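Long-range contact in 6-phospho-beta-d glycosidase (Streptococcus pyogenes, PDB 5FOO), which probably hydrolyses 6-phosphorylated beta-glucosides as a retaining glycoside hydrolase of family 1, and binds 6-phosphocyclophellitol in its active-site pocket: residues A[1-13]-A[451-463]. The protein carries 1 engineered substitution. Sequence-based numbering, arbitrary orientation.
Sequences MLAFPKEFWWGGA and YWFKKVATHNRLI. With EDO (1,2-ethanediol), chain I.
Trp10 and Asn460 are brought together by their first torsions: the indole leaves with CG anti to its carbonyl carbon (chi1 -62°), the amide with CG opposite its own backbone N (chi1 -153°). Trp10 NE1 then donates to Asn460 OD1 at 2.7 Å, within the indole plane, the amide standing almost perpendicular to the ring. Asparagine suits the place twice over: it readily adopts the positive phi found at the first residue to leave helical geometry, and Asn460 ND2 donates a hydrogen bond to Pro5 O (2.9 Å), at the start of the type II turn Pro5-Phe8. With both ends bonded, the amide cannot easily flip.

Tryptophan offers that edge N-H and a flat apolar face, against which small Ala457 lets the helix lie close: its CA makes a CH-pi contact with the five-membered ring, while Val456 CG1 covers the six-membered ring on the same face. Phe8 CD2 packs on the opposite face. Leu2 and Leu462 form an antiparallel hydrogen-bonded pair, and Phe4 N donates a hydrogen bond to Asn460 O.

Strands 2-3 and 461-462 thus pair beside helix 387-405, whose His401 meets Phe4 edge-to-face, while helix 448-459 packs against strand 9-13, the first of the eight-stranded TIM barrel, which lies between strands 72-76 and 410-416.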
ATOM      1  N   MET A   1     -14.237  12.275 -23.799  1.00 58.21           N
ATOM      2  CA  MET A   1     -15.208  13.122 -23.042  1.00 55.78           C
ATOM      3  C   MET A   1     -14.751  13.506 -21.605  1.00 48.80           C
ATOM      4  O   MET A   1     -15.049  14.594 -21.191  1.00 44.08           O
ATOM      5  CB  MET A   1     -16.603  12.504 -23.002  1.00 58.34           C
ATOM      6  CG  MET A   1     -17.686  13.551 -22.696  1.00 72.34           C
ATOM      7  SD  MET A   1     -19.286  12.971 -22.042  1.00 85.14           S
ATOM      8  CE  MET A   1     -18.850  11.666 -20.871  1.00 82.34           C
ATOM      9  N   LEU A   2     -14.052  12.660 -20.844  1.00 41.34           N
ATOM     10  CA  LEU A   2     -13.503  13.061 -19.502  1.00 37.26           C
ATOM     11  C   LEU A   2     -11.977  13.124 -19.594  1.00 38.33           C
ATOM     12  O   LEU A   2     -11.264  12.096 -19.522  1.00 36.37           O
ATOM     13  CB  LEU A   2     -13.923  12.042 -18.403  1.00 43.04           C
ATOM     14  CG  LEU A   2     -15.180  12.237 -17.564  1.00 46.89           C
ATOM     15  CD1 LEU A   2     -16.303  12.918 -18.323  1.00 46.30           C
ATOM     16  CD2 LEU A   2     -15.627  10.912 -16.933  1.00 49.97           C
ATOM     17  N   ALA A   3     -11.453  14.317 -19.800  1.00 36.27           N
ATOM     18  CA  ALA A   3     -10.040  14.467 -20.014  1.00 34.01           C
ATOM     19  C   ALA A   3      -9.265  14.681 -18.673  1.00 30.96           C
ATOM     20  O   ALA A   3      -9.654  15.466 -17.836  1.00 28.59           O
ATOM     21  CB  ALA A   3      -9.796  15.613 -20.982  1.00 34.41           C
ATOM     22  N   PHE A   4      -8.101  14.055 -18.537  1.00 31.87           N
ATOM     23  CA  PHE A   4      -7.316  14.137 -17.297  1.00 33.19           C
ATOM     24  C   PHE A   4      -6.215  15.197 -17.392  1.00 35.36           C
ATOM     25  O   PHE A   4      -5.891  15.628 -18.500  1.00 34.69           O
ATOM     26  CB  PHE A   4      -6.792  12.709 -16.961  1.00 35.18           C
ATOM     27  CG  PHE A   4      -7.842  11.844 -16.310  1.00 31.62           C
ATOM     28  CD1 PHE A   4      -8.808  11.212 -17.074  1.00 33.27           C
ATOM     29  CD2 PHE A   4      -7.904  11.727 -14.927  1.00 32.32           C
ATOM     30  CE1 PHE A   4      -9.796  10.435 -16.473  1.00 35.80           C
ATOM     31  CE2 PHE A   4      -8.886  10.993 -14.329  1.00 31.35           C
ATOM     32  CZ  PHE A   4      -9.835  10.345 -15.098  1.00 33.89           C
ATOM     33  N   PRO A   5      -5.623  15.600 -16.249  1.00 36.08           N
ATOM     34  CA  PRO A   5      -4.577  16.622 -16.303  1.00 35.22           C
ATOM     35  C   PRO A   5      -3.382  16.220 -17.130  1.00 37.07           C
ATOM     36  O   PRO A   5      -3.153  15.044 -17.374  1.00 35.14           O
ATOM     37  CB  PRO A   5      -4.183  16.795 -14.813  1.00 36.35           C
ATOM     38  CG  PRO A   5      -5.427  16.454 -14.056  1.00 33.86           C
ATOM     39  CD  PRO A   5      -6.082  15.365 -14.860  1.00 36.25           C
ATOM     40  N   LYS A   6      -2.606  17.197 -17.580  1.00 37.13           N
ATOM     41  CA  LYS A   6      -1.462  16.889 -18.388  1.00 41.27           C
ATOM     42  C   LYS A   6      -0.461  16.237 -17.455  1.00 34.81           C
ATOM     43  O   LYS A   6      -0.377  16.579 -16.309  1.00 32.98           O
ATOM     44  CB  LYS A   6      -0.865  18.146 -19.068  1.00 50.60           C
ATOM     45  CG  LYS A   6      -1.168  18.216 -20.568  1.00 61.81           C
ATOM     46  CD  LYS A   6      -1.734  19.550 -21.006  1.00 72.52           C
ATOM     47  CE  LYS A   6      -0.723  20.679 -20.857  1.00 83.67           C
ATOM     48  NZ  LYS A   6      -1.378  22.021 -20.910  1.00 89.75           N
ATOM     49  N   GLU A   7       0.268  15.283 -17.986  1.00 35.96           N
ATOM     50  CA  GLU A   7       1.302  14.544 -17.263  1.00 40.88           C
ATOM     51  C   GLU A   7       0.781  13.692 -16.077  1.00 34.46           C
ATOM     52  O   GLU A   7       1.540  13.239 -15.252  1.00 29.48           O
ATOM     53  CB  GLU A   7       2.444  15.477 -16.888  1.00 48.21           C
ATOM     54  CG  GLU A   7       3.052  16.118 -18.143  1.00 50.87           C
ATOM     55  CD  GLU A   7       4.200  17.029 -17.823  1.00 53.52           C
ATOM     56  OE1 GLU A   7       4.086  17.879 -16.903  1.00 54.40           O
ATOM     57  OE2 GLU A   7       5.228  16.883 -18.506  1.00 73.95           O
ATOM     58  N   PHE A   8      -0.505  13.394 -16.122  1.00 30.20           N
ATOM     59  CA  PHE A   8      -1.117  12.435 -15.221  1.00 30.85           C
ATOM     60  C   PHE A   8      -0.399  11.090 -15.293  1.00 29.03           C
ATOM     61  O   PHE A   8      -0.053  10.569 -16.411  1.00 27.41           O
ATOM     62  CB  PHE A   8      -2.593  12.288 -15.576  1.00 29.29           C
ATOM     63  CG  PHE A   8      -3.479  11.813 -14.440  1.00 28.93           C
ATOM     64  CD1 PHE A   8      -3.820  12.668 -13.385  1.00 29.98           C
ATOM     65  CD2 PHE A   8      -3.998  10.539 -14.456  1.00 31.08           C
ATOM     66  CE1 PHE A   8      -4.703  12.263 -12.380  1.00 31.47           C
ATOM     67  CE2 PHE A   8      -4.854  10.105 -13.440  1.00 29.64           C
ATOM     68  CZ  PHE A   8      -5.202  10.969 -12.409  1.00 30.29           C
ATOM     69  N   TRP A   9      -0.184  10.512 -14.123  1.00 24.80           N
ATOM     70  CA  TRP A   9       0.479   9.204 -14.062  1.00 27.17           C
ATOM     71  C   TRP A   9      -0.544   8.093 -14.364  1.00 28.24           C
ATOM     72  O   TRP A   9      -1.612   8.069 -13.763  1.00 25.60           O
ATOM     73  CB  TRP A   9       1.056   8.931 -12.675  1.00 26.57           C
ATOM     74  CG  TRP A   9       2.153   9.756 -12.218  1.00 27.20           C
ATOM     75  CD1 TRP A   9       2.639  10.960 -12.795  1.00 27.77           C
ATOM     76  CD2 TRP A   9       2.919   9.541 -11.024  1.00 26.90           C
ATOM     77  NE1 TRP A   9       3.719  11.403 -12.054  1.00 28.92           N
ATOM     78  CE2 TRP A   9       3.885  10.598 -10.945  1.00 29.03           C
ATOM     79  CE3 TRP A   9       2.873   8.576  -9.993  1.00 27.61           C
ATOM     80  CZ2 TRP A   9       4.842  10.679  -9.894  1.00 27.53           C
ATOM     81  CZ3 TRP A   9       3.799   8.665  -8.939  1.00 30.18           C
ATOM     82  CH2 TRP A   9       4.753   9.754  -8.878  1.00 28.81           C
ATOM     83  N   TRP A  10      -0.174   7.181 -15.271  1.00 27.70           N
ATOM     84  CA  TRP A  10      -0.967   6.056 -15.568  1.00 28.09           C
ATOM     85  C   TRP A  10      -0.094   4.827 -15.493  1.00 29.06           C
ATOM     86  O   TRP A  10       0.971   4.725 -16.124  1.00 30.39           O
ATOM     87  CB  TRP A  10      -1.548   6.137 -16.946  1.00 28.54           C
ATOM     88  CG  TRP A  10      -2.460   7.261 -17.235  1.00 27.13           C
ATOM     89  CD1 TRP A  10      -2.202   8.319 -18.094  1.00 26.56           C
ATOM     90  CD2 TRP A  10      -3.859   7.363 -16.892  1.00 27.04           C
ATOM     91  NE1 TRP A  10      -3.313   9.108 -18.174  1.00 27.46           N
ATOM     92  CE2 TRP A  10      -4.341   8.539 -17.461  1.00 26.95           C
ATOM     93  CE3 TRP A  10      -4.708   6.633 -16.069  1.00 28.64           C
ATOM     94  CZ2 TRP A  10      -5.648   8.980 -17.263  1.00 26.97           C
ATOM     95  CZ3 TRP A  10      -5.987   7.070 -15.898  1.00 28.88           C
ATOM     96  CH2 TRP A  10      -6.438   8.231 -16.486  1.00 27.66           C
ATOM     97  N   GLY A  11      -0.556   3.855 -14.731  1.00 26.81           N
ATOM     98  CA  GLY A  11       0.198   2.609 -14.613  1.00 26.75           C
ATOM     99  C   GLY A  11      -0.432   1.762 -13.539  1.00 24.47           C
ATOM    100  O   GLY A  11      -1.618   1.907 -13.230  1.00 24.51           O
ATOM    101  N   GLY A  12       0.356   0.878 -12.975  1.00 24.94           N
ATOM    102  CA  GLY A  12      -0.145   0.069 -11.907  1.00 25.63           C
ATOM    103  C   GLY A  12       0.920  -0.166 -10.895  1.00 26.97           C
ATOM    104  O   GLY A  12       2.063   0.239 -11.082  1.00 27.55           O
ATOM    105  N   ALA A  13       0.465  -0.769  -9.807  1.00 24.92           N
ATOM    106  CA  ALA A  13       1.193  -1.002  -8.621  1.00 24.85           C
ATOM    107  C   ALA A  13       1.286  -2.524  -8.284  1.00 25.14           C
ATOM    108  O   ALA A  13       0.326  -3.295  -8.468  1.00 24.11           O
ATOM    109  CB  ALA A  13       0.498  -0.291  -7.498  1.00 24.58           C
ATOM    110  N   TYR A 451      -6.128  -3.695 -22.675  1.00 31.80           N
ATOM    111  CA  TYR A 451      -6.349  -2.919 -23.904  1.00 30.78           C
ATOM    112  C   TYR A 451      -7.274  -1.760 -23.636  1.00 28.62           C
ATOM    113  O   TYR A 451      -7.104  -0.684 -24.222  1.00 30.77           O
ATOM    114  CB  TYR A 451      -6.823  -3.793 -25.094  1.00 28.31           C
ATOM    115  CG  TYR A 451      -5.761  -4.799 -25.433  1.00 29.67           C
ATOM    116  CD1 TYR A 451      -4.537  -4.399 -26.020  1.00 33.94           C
ATOM    117  CD2 TYR A 451      -5.936  -6.134 -25.135  1.00 31.66           C
ATOM    118  CE1 TYR A 451      -3.538  -5.321 -26.290  1.00 33.58           C
ATOM    119  CE2 TYR A 451      -4.950  -7.054 -25.372  1.00 31.43           C
ATOM    120  CZ  TYR A 451      -3.768  -6.641 -25.941  1.00 36.84           C
ATOM    121  OH  TYR A 451      -2.837  -7.579 -26.167  1.00 44.65           O
ATOM    122  N   TRP A 452      -8.211  -1.908 -22.723  1.00 26.79           N
ATOM    123  CA  TRP A 452      -9.042  -0.778 -22.377  1.00 28.22           C
ATOM    124  C   TRP A 452      -8.218   0.311 -21.667  1.00 32.99           C
ATOM    125  O   TRP A 452      -8.369   1.530 -21.978  1.00 33.94           O
ATOM    126  CB  TRP A 452     -10.242  -1.169 -21.555  1.00 28.45           C
ATOM    127  CG  TRP A 452     -11.008  -0.005 -20.986  1.00 28.66           C
ATOM    128  CD1 TRP A 452     -12.054   0.692 -21.558  1.00 30.07           C
ATOM    129  CD2 TRP A 452     -10.807   0.560 -19.697  1.00 29.59           C
ATOM    130  NE1 TRP A 452     -12.463   1.695 -20.704  1.00 28.97           N
ATOM    131  CE2 TRP A 452     -11.712   1.626 -19.559  1.00 28.40           C
ATOM    132  CE3 TRP A 452      -9.904   0.283 -18.646  1.00 28.17           C
ATOM    133  CZ2 TRP A 452     -11.760   2.405 -18.409  1.00 32.99           C
ATOM    134  CZ3 TRP A 452      -9.951   1.058 -17.508  1.00 31.75           C
ATOM    135  CH2 TRP A 452     -10.889   2.097 -17.387  1.00 31.43           C
ATOM    136  N   PHE A 453      -7.355  -0.100 -20.736  1.00 30.00           N
ATOM    137  CA  PHE A 453      -6.640   0.872 -19.926  1.00 29.04           C
ATOM    138  C   PHE A 453      -5.574   1.527 -20.805  1.00 28.65           C
ATOM    139  O   PHE A 453      -5.259   2.665 -20.610  1.00 31.06           O
ATOM    140  CB  PHE A 453      -5.992   0.200 -18.704  1.00 28.39           C
ATOM    141  CG  PHE A 453      -5.353   1.166 -17.746  1.00 26.08           C
ATOM    142  CD1 PHE A 453      -6.125   2.088 -17.089  1.00 28.68           C
ATOM    143  CD2 PHE A 453      -4.005   1.103 -17.466  1.00 31.22           C
ATOM    144  CE1 PHE A 453      -5.557   2.986 -16.189  1.00 29.15           C
ATOM    145  CE2 PHE A 453      -3.429   1.937 -16.509  1.00 29.38           C
ATOM    146  CZ  PHE A 453      -4.204   2.916 -15.930  1.00 27.87           C
ATOM    147  N   LYS A 454      -5.029   0.783 -21.766  1.00 30.74           N
ATOM    148  CA  LYS A 454      -4.085   1.313 -22.753  1.00 32.21           C
ATOM    149  C   LYS A 454      -4.627   2.537 -23.471  1.00 33.39           C
ATOM    150  O   LYS A 454      -3.924   3.538 -23.623  1.00 33.91           O
ATOM    151  CB  LYS A 454      -3.679   0.245 -23.765  1.00 33.98           C
ATOM    152  CG  LYS A 454      -2.707   0.723 -24.852  1.00 35.95           C
ATOM    153  CD  LYS A 454      -2.664  -0.213 -26.063  1.00 34.60           C
ATOM    154  CE  LYS A 454      -1.762   0.383 -27.145  1.00 37.41           C
ATOM    155  NZ  LYS A 454      -1.336  -0.697 -28.071  1.00 43.33           N
ATOM    156  N   LYS A 455      -5.877   2.428 -23.917  1.00 33.54           N
ATOM    157  CA  LYS A 455      -6.592   3.501 -24.532  1.00 34.88           C
ATOM    158  C   LYS A 455      -6.737   4.718 -23.635  1.00 33.39           C
ATOM    159  O   LYS A 455      -6.494   5.845 -24.058  1.00 33.47           O
ATOM    160  CB  LYS A 455      -7.985   3.021 -24.978  1.00 39.54           C
ATOM    161  CG  LYS A 455      -8.651   4.003 -25.929  1.00 44.68           C
ATOM    162  CD  LYS A 455      -9.964   3.464 -26.444  1.00 49.99           C
ATOM    163  CE  LYS A 455     -10.620   4.491 -27.360  1.00 58.44           C
ATOM    164  NZ  LYS A 455     -11.744   3.885 -28.140  1.00 61.22           N
ATOM    165  N   VAL A 456      -7.232   4.498 -22.427  1.00 29.60           N
ATOM    166  CA  VAL A 456      -7.355   5.537 -21.437  1.00 28.29           C
ATOM    167  C   VAL A 456      -6.009   6.272 -21.147  1.00 28.61           C
ATOM    168  O   VAL A 456      -5.974   7.477 -21.106  1.00 29.71           O
ATOM    169  CB  VAL A 456      -7.910   4.987 -20.103  1.00 30.39           C
ATOM    170  CG1 VAL A 456      -7.898   6.048 -19.045  1.00 26.63           C
ATOM    171  CG2 VAL A 456      -9.331   4.436 -20.281  1.00 30.48           C
ATOM    172  N   ALA A 457      -4.941   5.531 -20.936  1.00 25.80           N
ATOM    173  CA  ALA A 457      -3.662   6.100 -20.599  1.00 28.36           C
ATOM    174  C   ALA A 457      -3.115   6.871 -21.799  1.00 33.08           C
ATOM    175  O   ALA A 457      -2.583   7.903 -21.611  1.00 35.56           O
ATOM    176  CB  ALA A 457      -2.684   5.018 -20.251  1.00 26.08           C
ATOM    177  N   THR A 458      -3.235   6.312 -23.002  1.00 31.58           N
ATOM    178  CA  THR A 458      -2.654   6.887 -24.214  1.00 33.98           C
ATOM    179  C   THR A 458      -3.421   8.117 -24.619  1.00 33.39           C
ATOM    180  O   THR A 458      -2.827   9.094 -24.964  1.00 33.08           O
ATOM    181  CB  THR A 458      -2.663   5.852 -25.358  1.00 35.22           C
ATOM    182  OG1 THR A 458      -1.872   4.742 -24.941  1.00 33.36           O
ATOM    183  CG2 THR A 458      -2.103   6.396 -26.641  1.00 38.58           C
ATOM    184  N   HIS A 459      -4.737   8.091 -24.581  1.00 32.80           N
ATOM    185  CA  HIS A 459      -5.506   9.277 -24.938  1.00 33.32           C
ATOM    186  C   HIS A 459      -5.699  10.263 -23.783  1.00 38.10           C
ATOM    187  O   HIS A 459      -6.222  11.363 -23.993  1.00 33.90           O
ATOM    188  CB  HIS A 459      -6.821   8.883 -25.570  1.00 36.00           C
ATOM    189  CG  HIS A 459      -6.643   8.142 -26.858  1.00 42.08           C
ATOM    190  ND1 HIS A 459      -7.644   7.379 -27.430  1.00 45.24           N
ATOM    191  CD2 HIS A 459      -5.577   8.053 -27.690  1.00 42.65           C
ATOM    192  CE1 HIS A 459      -7.200   6.855 -28.561  1.00 48.57           C
ATOM    193  NE2 HIS A 459      -5.951   7.255 -28.741  1.00 47.97           N
ATOM    194  N   ASN A 460      -5.273   9.871 -22.583  1.00 31.95           N
ATOM    195  CA  ASN A 460      -5.425  10.684 -21.387  1.00 34.52           C
ATOM    196  C   ASN A 460      -6.853  11.067 -21.108  1.00 30.22           C
ATOM    197  O   ASN A 460      -7.126  12.175 -20.688  1.00 32.53           O
ATOM    198  CB  ASN A 460      -4.488  11.910 -21.419  1.00 35.94           C
ATOM    199  CG  ASN A 460      -4.121  12.393 -20.014  1.00 38.93           C
ATOM    200  OD1 ASN A 460      -4.054  11.600 -19.066  1.00 35.56           O
ATOM    201  ND2 ASN A 460      -3.950  13.699 -19.860  1.00 40.56           N
ATOM    202  N   ARG A 461      -7.768  10.119 -21.308  1.00 31.08           N
ATOM    203  CA  ARG A 461      -9.195  10.354 -21.107  1.00 32.96           C
ATOM    204  C   ARG A 461     -10.040   9.057 -21.088  1.00 32.17           C
ATOM    205  O   ARG A 461      -9.601   7.990 -21.541  1.00 31.71           O
ATOM    206  CB  ARG A 461      -9.737  11.265 -22.237  1.00 37.96           C
ATOM    207  CG  ARG A 461      -9.842  10.526 -23.586  1.00 34.99           C
ATOM    208  CD  ARG A 461      -9.942  11.513 -24.735  1.00 36.01           C
ATOM    209  NE  ARG A 461     -10.393  10.818 -25.928  1.00 38.06           N
ATOM    210  CZ  ARG A 461     -10.545  11.401 -27.112  1.00 38.87           C
ATOM    211  NH1 ARG A 461     -10.338  12.673 -27.240  1.00 39.00           N
ATOM    212  NH2 ARG A 461     -10.969  10.718 -28.145  1.00 38.80           N
ATOM    213  N   LEU A 462     -11.258   9.192 -20.590  1.00 35.78           N
ATOM    214  CA  LEU A 462     -12.282   8.143 -20.593  1.00 43.47           C
ATOM    215  C   LEU A 462     -13.486   8.459 -21.522  1.00 44.66           C
ATOM    216  O   LEU A 462     -13.813   9.619 -21.667  1.00 48.65           O
ATOM    217  CB  LEU A 462     -12.941   8.128 -19.226  1.00 42.80           C
ATOM    218  CG  LEU A 462     -12.342   7.610 -17.973  1.00 43.53           C
ATOM    219  CD1 LEU A 462     -13.266   7.983 -16.826  1.00 49.38           C
ATOM    220  CD2 LEU A 462     -12.246   6.118 -18.052  1.00 52.74           C
ATOM    221  N   ILE A 463     -14.221   7.406 -21.930  1.00 54.13           N
ATOM    222  CA  ILE A 463     -15.579   7.389 -22.606  1.00 56.61           C
ATOM    223  C   ILE A 463     -15.435   8.085 -23.925  1.00 57.57           C
ATOM    224  O   ILE A 463     -14.466   7.817 -24.625  1.00 63.84           O
ATOM    225  CB  ILE A 463     -16.861   7.971 -21.845  1.00 66.54           C
ATOM    226  CG1 ILE A 463     -16.742   8.077 -20.291  1.00 61.39           C
ATOM    227  CG2 ILE A 463     -18.117   7.152 -22.244  1.00 67.10           C
ATOM    228  CD1 ILE A 463     -17.869   8.829 -19.566  1.00 61.02           C
TER
HETATM  229  C1  EDO I1466       4.560   9.979 -15.843  1.00 41.96           C
HETATM  230  O1  EDO I1466       5.910  10.387 -15.697  1.00 38.72           O
HETATM  231  C2  EDO I1466       3.812  10.954 -16.751  1.00 42.09           C
HETATM  232  O2  EDO I1466       4.031  12.263 -16.232  1.00 49.99           O